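Local coordinates for protein aminotransferase AspB (Helicobacter pylori 26695, PDB 3EZS) that probably works as a pyridoxal 5'-phosphate-dependent aminotransferase, moving amino groups between amino acids and keto acids, at residues 56-61 and 256-261; 70-75 and 240-245. All coordinates share one frame; numbering follows the deposited sequence.

Interaction 1: residues 56-61 and 256-261; sequences PKSAFE and FRAYLG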
ATOM      1  N   PRO A  56     -12.098   2.741  -3.681  1.00 40.16           N
ATOM      2  CA  PRO A  56     -11.297   3.961  -3.922  1.00 42.30           C
ATOM      3  C   PRO A  56     -10.351   3.906  -5.135  1.00 43.16           C
ATOM      4  O   PRO A  56      -9.850   2.840  -5.480  1.00 42.07           O
ATOM      5  CB  PRO A  56     -10.482   4.130  -2.639  1.00 42.54           C
ATOM      6  CG  PRO A  56     -10.882   3.013  -1.709  1.00 42.89           C
ATOM      7  CD  PRO A  56     -11.692   2.018  -2.465  1.00 41.31           C
ATOM      8  N   LYS A  57     -10.106   5.071  -5.740  1.00 43.98           N
ATOM      9  CA  LYS A  57      -9.260   5.200  -6.934  1.00 44.12           C
ATOM     10  C   LYS A  57      -7.773   5.198  -6.551  1.00 41.75           C
ATOM     11  O   LYS A  57      -7.390   5.796  -5.535  1.00 38.92           O
ATOM     12  CB  LYS A  57      -9.553   6.531  -7.644  1.00 46.63           C
ATOM     13  CG  LYS A  57     -11.023   6.858  -8.002  1.00 49.79           C
ATOM     14  CD  LYS A  57     -11.145   8.333  -8.521  1.00 48.46           C
ATOM     15  CE  LYS A  57     -12.591   8.762  -8.840  1.00 55.45           C
ATOM     16  N   SER A  58      -6.924   4.593  -7.384  1.00 39.73           N
ATOM     17  CA  SER A  58      -5.487   4.567  -7.096  1.00 42.54           C
ATOM     18  C   SER A  58      -4.872   5.974  -7.093  1.00 42.43           C
ATOM     19  O   SER A  58      -3.898   6.222  -6.378  1.00 42.19           O
ATOM     20  CB  SER A  58      -4.730   3.638  -8.044  1.00 43.37           C
ATOM     21  OG  SER A  58      -4.794   4.075  -9.377  1.00 45.27           O
ATOM     22  N   ALA A  59      -5.465   6.880  -7.882  1.00 42.41           N
ATOM     23  CA  ALA A  59      -5.040   8.280  -7.972  1.00 40.74           C
ATOM     24  C   ALA A  59      -5.569   9.142  -6.821  1.00 40.85           C
ATOM     25  O   ALA A  59      -5.179  10.309  -6.700  1.00 41.05           O
ATOM     26  CB  ALA A  59      -5.504   8.873  -9.288  1.00 36.51           C
ATOM     27  N   PHE A  60      -6.450   8.578  -5.991  1.00 41.51           N
ATOM     28  CA  PHE A  60      -7.125   9.304  -4.913  1.00 39.49           C
ATOM     29  C   PHE A  60      -8.067  10.338  -5.542  1.00 39.54           C
ATOM     30  O   PHE A  60      -7.981  10.631  -6.724  1.00 38.37           O
ATOM     31  CB  PHE A  60      -6.142   9.973  -3.940  1.00 38.52           C
ATOM     32  CG  PHE A  60      -5.298   9.005  -3.152  1.00 40.20           C
ATOM     33  CD1 PHE A  60      -4.200   8.402  -3.717  1.00 39.91           C
ATOM     34  CD2 PHE A  60      -5.590   8.733  -1.826  1.00 40.11           C
ATOM     35  CE1 PHE A  60      -3.413   7.533  -2.997  1.00 42.21           C
ATOM     36  CE2 PHE A  60      -4.808   7.853  -1.095  1.00 43.99           C
ATOM     37  CZ  PHE A  60      -3.713   7.259  -1.679  1.00 38.51           C
ATOM     38  N   GLU A  61      -8.958  10.889  -4.735  1.00 39.57           N
ATOM     39  CA  GLU A  61      -9.947  11.834  -5.212  1.00 39.88           C
ATOM     40  C   GLU A  61      -9.334  13.142  -5.684  1.00 40.18           C
ATOM     41  O   GLU A  61      -8.379  13.633  -5.097  1.00 38.48           O
ATOM     42  CB  GLU A  61     -10.981  12.107  -4.106  1.00 40.62           C
ATOM     43  CG  GLU A  61     -11.867  10.902  -3.785  1.00 40.20           C
ATOM     44  CD  GLU A  61     -12.643  10.442  -5.011  1.00 42.95           C
ATOM     45  OE1 GLU A  61     -13.443  11.246  -5.531  1.00 51.64           O
ATOM     46  OE2 GLU A  61     -12.458   9.286  -5.456  1.00 40.83           O
ATOM     47  N   PHE A 256       2.106   2.991 -13.139  1.00 42.44           N
ATOM     48  CA  PHE A 256       2.665   1.925 -12.313  1.00 43.16           C
ATOM     49  C   PHE A 256       1.812   1.748 -11.041  1.00 41.61           C
ATOM     50  O   PHE A 256       1.480   0.647 -10.657  1.00 39.69           O
ATOM     51  CB  PHE A 256       4.135   2.242 -11.999  1.00 45.43           C
ATOM     52  CG  PHE A 256       4.792   1.302 -10.999  1.00 47.81           C
ATOM     53  CD1 PHE A 256       4.956  -0.044 -11.284  1.00 51.64           C
ATOM     54  CD2 PHE A 256       5.304   1.789  -9.801  1.00 46.39           C
ATOM     55  CE1 PHE A 256       5.586  -0.904 -10.372  1.00 53.28           C
ATOM     56  CE2 PHE A 256       5.957   0.938  -8.893  1.00 49.51           C
ATOM     57  CZ  PHE A 256       6.098  -0.400  -9.178  1.00 47.62           C
ATOM     58  N   ARG A 257       1.413   2.858 -10.434  1.00 42.59           N
ATOM     59  CA  ARG A 257       0.622   2.831  -9.206  1.00 41.65           C
ATOM     60  C   ARG A 257      -0.772   2.209  -9.346  1.00 41.99           C
ATOM     61  O   ARG A 257      -1.371   1.793  -8.346  1.00 41.86           O
ATOM     62  CB  ARG A 257       0.521   4.240  -8.621  1.00 40.24           C
ATOM     63  CG  ARG A 257       1.820   4.744  -7.981  1.00 42.01           C
ATOM     64  CD  ARG A 257       1.631   6.125  -7.313  1.00 39.82           C
ATOM     65  NE  ARG A 257       0.783   6.031  -6.133  1.00 41.40           N
ATOM     66  CZ  ARG A 257       1.210   5.701  -4.908  1.00 42.45           C
ATOM     67  NH1 ARG A 257       2.479   5.432  -4.670  1.00 41.52           N
ATOM     68  NH2 ARG A 257       0.345   5.620  -3.916  1.00 43.41           N
ATOM     69  N   ALA A 258      -1.288   2.154 -10.574  1.00 41.09           N
ATOM     70  CA  ALA A 258      -2.584   1.526 -10.845  1.00 41.04           C
ATOM     71  C   ALA A 258      -2.598   0.082 -10.360  1.00 41.61           C
ATOM     72  O   ALA A 258      -3.623  -0.392  -9.918  1.00 40.71           O
ATOM     73  CB  ALA A 258      -2.912   1.583 -12.360  1.00 38.14           C
ATOM     74  N   TYR A 259      -1.441  -0.587 -10.432  1.00 45.12           N
ATOM     75  CA  TYR A 259      -1.272  -1.994 -10.054  1.00 46.60           C
ATOM     76  C   TYR A 259      -0.974  -2.303  -8.577  1.00 45.93           C
ATOM     77  O   TYR A 259      -1.147  -3.443  -8.137  1.00 46.52           O
ATOM     78  CB  TYR A 259      -0.085  -2.567 -10.839  1.00 49.95           C
ATOM     79  CG  TYR A 259      -0.259  -2.566 -12.331  1.00 55.04           C
ATOM     80  CD1 TYR A 259      -0.900  -3.628 -12.978  1.00 58.11           C
ATOM     81  CD2 TYR A 259       0.209  -1.508 -13.099  1.00 56.99           C
ATOM     82  CE1 TYR A 259      -1.065  -3.634 -14.358  1.00 64.58           C
ATOM     83  CE2 TYR A 259       0.057  -1.498 -14.481  1.00 61.17           C
ATOM     84  CZ  TYR A 259      -0.577  -2.563 -15.113  1.00 65.78           C
ATOM     85  OH  TYR A 259      -0.743  -2.548 -16.494  1.00 63.92           O
ATOM     86  N   LEU A 260      -0.519  -1.307  -7.828  1.00 43.42           N
ATOM     87  CA  LEU A 260      -0.004  -1.536  -6.485  1.00 41.94           C
ATOM     88  C   LEU A 260      -1.005  -1.702  -5.343  1.00 41.78           C
ATOM     89  O   LEU A 260      -0.658  -2.314  -4.338  1.00 41.97           O
ATOM     90  CB  LEU A 260       0.966  -0.412  -6.126  1.00 43.25           C
ATOM     91  CG  LEU A 260       2.117  -0.136  -7.098  1.00 42.72           C
ATOM     92  CD1 LEU A 260       2.842   1.115  -6.634  1.00 39.11           C
ATOM     93  CD2 LEU A 260       3.060  -1.327  -7.196  1.00 43.19           C
ATOM     94  N   GLY A 261      -2.212  -1.151  -5.472  1.00 40.05           N
ATOM     95  CA  GLY A 261      -3.231  -1.283  -4.431  1.00 40.62           C
ATOM     96  C   GLY A 261      -2.999  -0.468  -3.167  1.00 40.08           C
ATOM     97  O   GLY A 261      -3.411  -0.883  -2.064  1.00 40.40           O
TER
HETATM   98  O   HOH W   1      -1.660   7.698  -6.475  1.00 33.36           O
HETATM   99  O   HOH W   2      -2.465   4.686  -4.684  1.00 33.87           O
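S58 packs against R257 and A258. With chi1 at 64°, its OG sits between its own backbone N and carbonyl carbon and is turned to A258, resting 3.7 Å from A258 CA, while S58 CB lies 3.8 Å from R257 O; the small serine and alanine side chains let the two backbones come close. The polar link is made by water. S58 O accepts a hydrogen bond from each of two waters; one water accepts in turn from R257 NE, at 3.0 Å, the other from R257 NH2, so each relays an arginine N-H to the carbonyl. Arginine suits this place because it offers two separate N-H donors to the pair. F60 adds its ring edge, with CE1 4.3 Å from R257 NH2. A type I beta turn, closed by F60 N to K57 O at 3.0 Å, presents S58 and F60 together. Farther out, R257 NH2 forms a salt bridge with E93 and NH1 bonds Y253 OH, so the guanidinium is well anchored. A258 O accepts from R92 NH2 of the second subunit, and Y259 meets Y7 of that subunit edge-to-face. The arrangement belongs to the dimer interface of a fold-type I aminotransferase, a family whose active sites typically lie near that interface.

Interaction 2: residues 70-75 and 240-245; sequences GFFKRR and SGFIAG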
ATOM      1  N   GLY A  70      -2.956  23.046  -3.180  1.00 37.73           N
ATOM      2  CA  GLY A  70      -3.207  24.318  -2.486  1.00 38.87           C
ATOM      3  C   GLY A  70      -2.224  24.519  -1.342  1.00 39.46           C
ATOM      4  O   GLY A  70      -1.675  25.608  -1.165  1.00 38.75           O
ATOM      5  N   PHE A  71      -2.003  23.448  -0.581  1.00 39.26           N
ATOM      6  CA  PHE A  71      -0.995  23.438   0.482  1.00 40.14           C
ATOM      7  C   PHE A  71       0.388  23.843  -0.043  1.00 39.93           C
ATOM      8  O   PHE A  71       1.056  24.708   0.542  1.00 41.32           O
ATOM      9  CB  PHE A  71      -0.899  22.059   1.167  1.00 38.68           C
ATOM     10  CG  PHE A  71       0.342  21.906   1.999  1.00 41.15           C
ATOM     11  CD1 PHE A  71       0.467  22.585   3.201  1.00 40.07           C
ATOM     12  CD2 PHE A  71       1.402  21.143   1.553  1.00 40.98           C
ATOM     13  CE1 PHE A  71       1.605  22.498   3.928  1.00 40.74           C
ATOM     14  CE2 PHE A  71       2.544  21.056   2.278  1.00 39.13           C
ATOM     15  CZ  PHE A  71       2.638  21.715   3.490  1.00 38.12           C
ATOM     16  N   PHE A  72       0.812  23.233  -1.147  1.00 41.21           N
ATOM     17  CA  PHE A  72       2.137  23.508  -1.716  1.00 41.59           C
ATOM     18  C   PHE A  72       2.265  24.978  -2.149  1.00 42.36           C
ATOM     19  O   PHE A  72       3.320  25.597  -1.957  1.00 40.04           O
ATOM     20  CB  PHE A  72       2.470  22.555  -2.861  1.00 43.11           C
ATOM     21  CG  PHE A  72       3.935  22.330  -3.041  1.00 41.63           C
ATOM     22  CD1 PHE A  72       4.575  21.328  -2.336  1.00 42.83           C
ATOM     23  CD2 PHE A  72       4.681  23.137  -3.867  1.00 39.77           C
ATOM     24  CE1 PHE A  72       5.918  21.124  -2.476  1.00 40.05           C
ATOM     25  CE2 PHE A  72       6.026  22.934  -4.004  1.00 34.61           C
ATOM     26  CZ  PHE A  72       6.647  21.933  -3.309  1.00 39.31           C
ATOM     27  N   LYS A  73       1.183  25.529  -2.696  1.00 40.89           N
ATOM     28  CA  LYS A  73       1.136  26.931  -3.085  1.00 41.68           C
ATOM     29  C   LYS A  73       1.265  27.862  -1.887  1.00 40.89           C
ATOM     30  O   LYS A  73       2.123  28.722  -1.883  1.00 43.26           O
ATOM     31  CB  LYS A  73      -0.160  27.239  -3.855  1.00 42.43           C
ATOM     32  CG  LYS A  73      -0.254  28.673  -4.392  1.00 43.85           C
ATOM     33  CD  LYS A  73      -1.549  28.913  -5.187  1.00 44.92           C
ATOM     34  N   ARG A  74       0.426  27.692  -0.874  1.00 39.77           N
ATOM     35  CA  ARG A  74       0.506  28.523   0.315  1.00 40.13           C
ATOM     36  C   ARG A  74       1.847  28.417   1.011  1.00 39.96           C
ATOM     37  O   ARG A  74       2.405  29.420   1.454  1.00 37.81           O
ATOM     38  CB  ARG A  74      -0.551  28.122   1.333  1.00 40.85           C
ATOM     39  CG  ARG A  74      -2.011  28.351   0.919  1.00 40.53           C
ATOM     40  CD  ARG A  74      -2.905  28.227   2.162  1.00 43.30           C
ATOM     41  NE  ARG A  74      -2.694  26.964   2.868  1.00 46.33           N
ATOM     42  CZ  ARG A  74      -3.299  25.810   2.579  1.00 47.69           C
ATOM     43  NH1 ARG A  74      -4.156  25.696   1.565  1.00 47.80           N
ATOM     44  NH2 ARG A  74      -3.034  24.742   3.309  1.00 42.15           N
ATOM     45  N   ARG A  75       2.373  27.198   1.084  1.00 40.66           N
ATOM     46  CA  ARG A  75       3.593  26.940   1.836  1.00 41.33           C
ATOM     47  C   ARG A  75       4.883  27.284   1.113  1.00 41.24           C
ATOM     48  O   ARG A  75       5.788  27.827   1.734  1.00 39.50           O
ATOM     49  CB  ARG A  75       3.630  25.476   2.303  1.00 42.65           C
ATOM     50  CG  ARG A  75       4.922  25.044   2.995  1.00 39.60           C
ATOM     51  CD  ARG A  75       5.255  25.833   4.271  1.00 41.53           C
ATOM     52  NE  ARG A  75       6.476  25.268   4.837  1.00 41.43           N
ATOM     53  CZ  ARG A  75       7.721  25.603   4.498  1.00 41.36           C
ATOM     54  NH1 ARG A  75       7.977  26.557   3.625  1.00 42.36           N
ATOM     55  NH2 ARG A  75       8.733  24.968   5.058  1.00 43.22           N
ATOM     56  N   SER A 240      -1.592   9.747   4.613  1.00 39.34           N
ATOM     57  CA  SER A 240      -1.674  10.694   3.516  1.00 40.10           C
ATOM     58  C   SER A 240      -0.349  11.415   3.278  1.00 39.74           C
ATOM     59  O   SER A 240       0.257  11.975   4.188  1.00 39.82           O
ATOM     60  CB  SER A 240      -2.776  11.737   3.743  1.00 40.66           C
ATOM     61  OG  SER A 240      -2.867  12.582   2.604  1.00 37.09           O
ATOM     62  N   GLY A 241       0.063  11.403   2.024  1.00 38.63           N
ATOM     63  CA  GLY A 241       1.277  12.055   1.582  1.00 38.13           C
ATOM     64  C   GLY A 241       1.137  12.324   0.104  1.00 37.34           C
ATOM     65  O   GLY A 241       0.064  12.111  -0.481  1.00 37.51           O
ATOM     66  N   PHE A 242       2.211  12.840  -0.478  1.00 38.21           N
ATOM     67  CA  PHE A 242       2.274  13.090  -1.899  1.00 37.80           C
ATOM     68  C   PHE A 242       3.714  13.142  -2.383  1.00 38.11           C
ATOM     69  O   PHE A 242       4.669  13.177  -1.591  1.00 37.96           O
ATOM     70  CB  PHE A 242       1.477  14.351  -2.315  1.00 38.73           C
ATOM     71  CG  PHE A 242       2.006  15.674  -1.776  1.00 39.70           C
ATOM     72  CD1 PHE A 242       3.023  16.362  -2.437  1.00 37.64           C
ATOM     73  CD2 PHE A 242       1.419  16.269  -0.667  1.00 41.50           C
ATOM     74  CE1 PHE A 242       3.491  17.591  -1.957  1.00 39.24           C
ATOM     75  CE2 PHE A 242       1.874  17.493  -0.190  1.00 41.18           C
ATOM     76  CZ  PHE A 242       2.910  18.155  -0.843  1.00 37.72           C
ATOM     77  N   ILE A 243       3.839  13.087  -3.697  1.00 38.11           N
ATOM     78  CA  ILE A 243       5.101  13.229  -4.402  1.00 37.28           C
ATOM     79  C   ILE A 243       4.827  14.250  -5.510  1.00 39.02           C
ATOM     80  O   ILE A 243       3.839  14.130  -6.242  1.00 39.09           O
ATOM     81  CB  ILE A 243       5.653  11.903  -4.945  1.00 37.16           C
ATOM     82  CG1 ILE A 243       6.994  12.145  -5.643  1.00 35.53           C
ATOM     83  CG2 ILE A 243       4.657  11.219  -5.876  1.00 34.96           C
ATOM     84  CD1 ILE A 243       7.761  10.885  -5.898  1.00 38.34           C
ATOM     85  N   ALA A 244       5.691  15.265  -5.595  1.00 38.44           N
ATOM     86  CA  ALA A 244       5.553  16.346  -6.550  1.00 38.43           C
ATOM     87  C   ALA A 244       6.869  16.620  -7.283  1.00 39.60           C
ATOM     88  O   ALA A 244       7.960  16.451  -6.715  1.00 39.35           O
ATOM     89  CB  ALA A 244       5.067  17.610  -5.826  1.00 36.93           C
ATOM     90  N   GLY A 245       6.764  17.023  -8.547  1.00 41.15           N
ATOM     91  CA  GLY A 245       7.949  17.328  -9.351  1.00 42.28           C
ATOM     92  C   GLY A 245       7.785  16.990 -10.820  1.00 40.47           C
ATOM     93  O   GLY A 245       6.733  17.255 -11.395  1.00 40.42           O
TER
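F71 O accepts the helical bond from R75 N at 2.9 Å, part of the regular turn that carries the side chains of F71 and F72 toward F242 on strand 241-245. The contact itself is wholly apolar and aromatic. F242 reaches out from the strand and puts the rim of its ring between the two helix phenylalanines: CE2 comes 4.1 Å from F71 CD2, and CZ comes 3.9 Å from F72 CD1. The side chains of F71 and F242 cross at about a right angle. F72 meets F242 edge against edge, each touching atom near the plane of the other ring, so this is no face-to-face stack. Both helix rings swing out on CG atoms anti to the backbone N (chi1 165° for F71, -153° for F72), whereas chi1 of 65° sends the F242 ring off the strand between its own N and C. Phenylalanine suits all three places, since a flat, wide apolar group spans the gap between helix and sheet, where all three residues are buried. Within the helix, R75 CB sits over one face of the F71 ring, toward its rim, 3.9 Å above the plane. W276 of helix 266-277 meets both F71 and F242, and H227 of strand 223-228 lies nearly parallel to the F242 ring. Helix 62-76 thus packs on the mixed sheet where strand 241-245, antiparallel to both neighbours, runs between strands 85-88 and 223-228.

From the N terminus the chain first passes through loop 56-61, then enters helix 62-76, which carries 70-75. It goes on to build most of the seven-stranded sheet before returning in strand 241-245, where interaction 2 closes a loop of 164 intervening residues. Helix 247-257 follows at once and leads into 256-261, which meets loop 56-61 in interaction 1, closing the longer loop of 194 residues. The shorter loop therefore lies within the longer. The centres of interactions 1 and 2 are 18 Å apart, and the two do not touch. Interaction 2 fastens a helix to the buried sheet of the large domain, whereas interaction 1 joins the loop before helix 62-76 to the segment running out of helix 247-257, beside the second subunit.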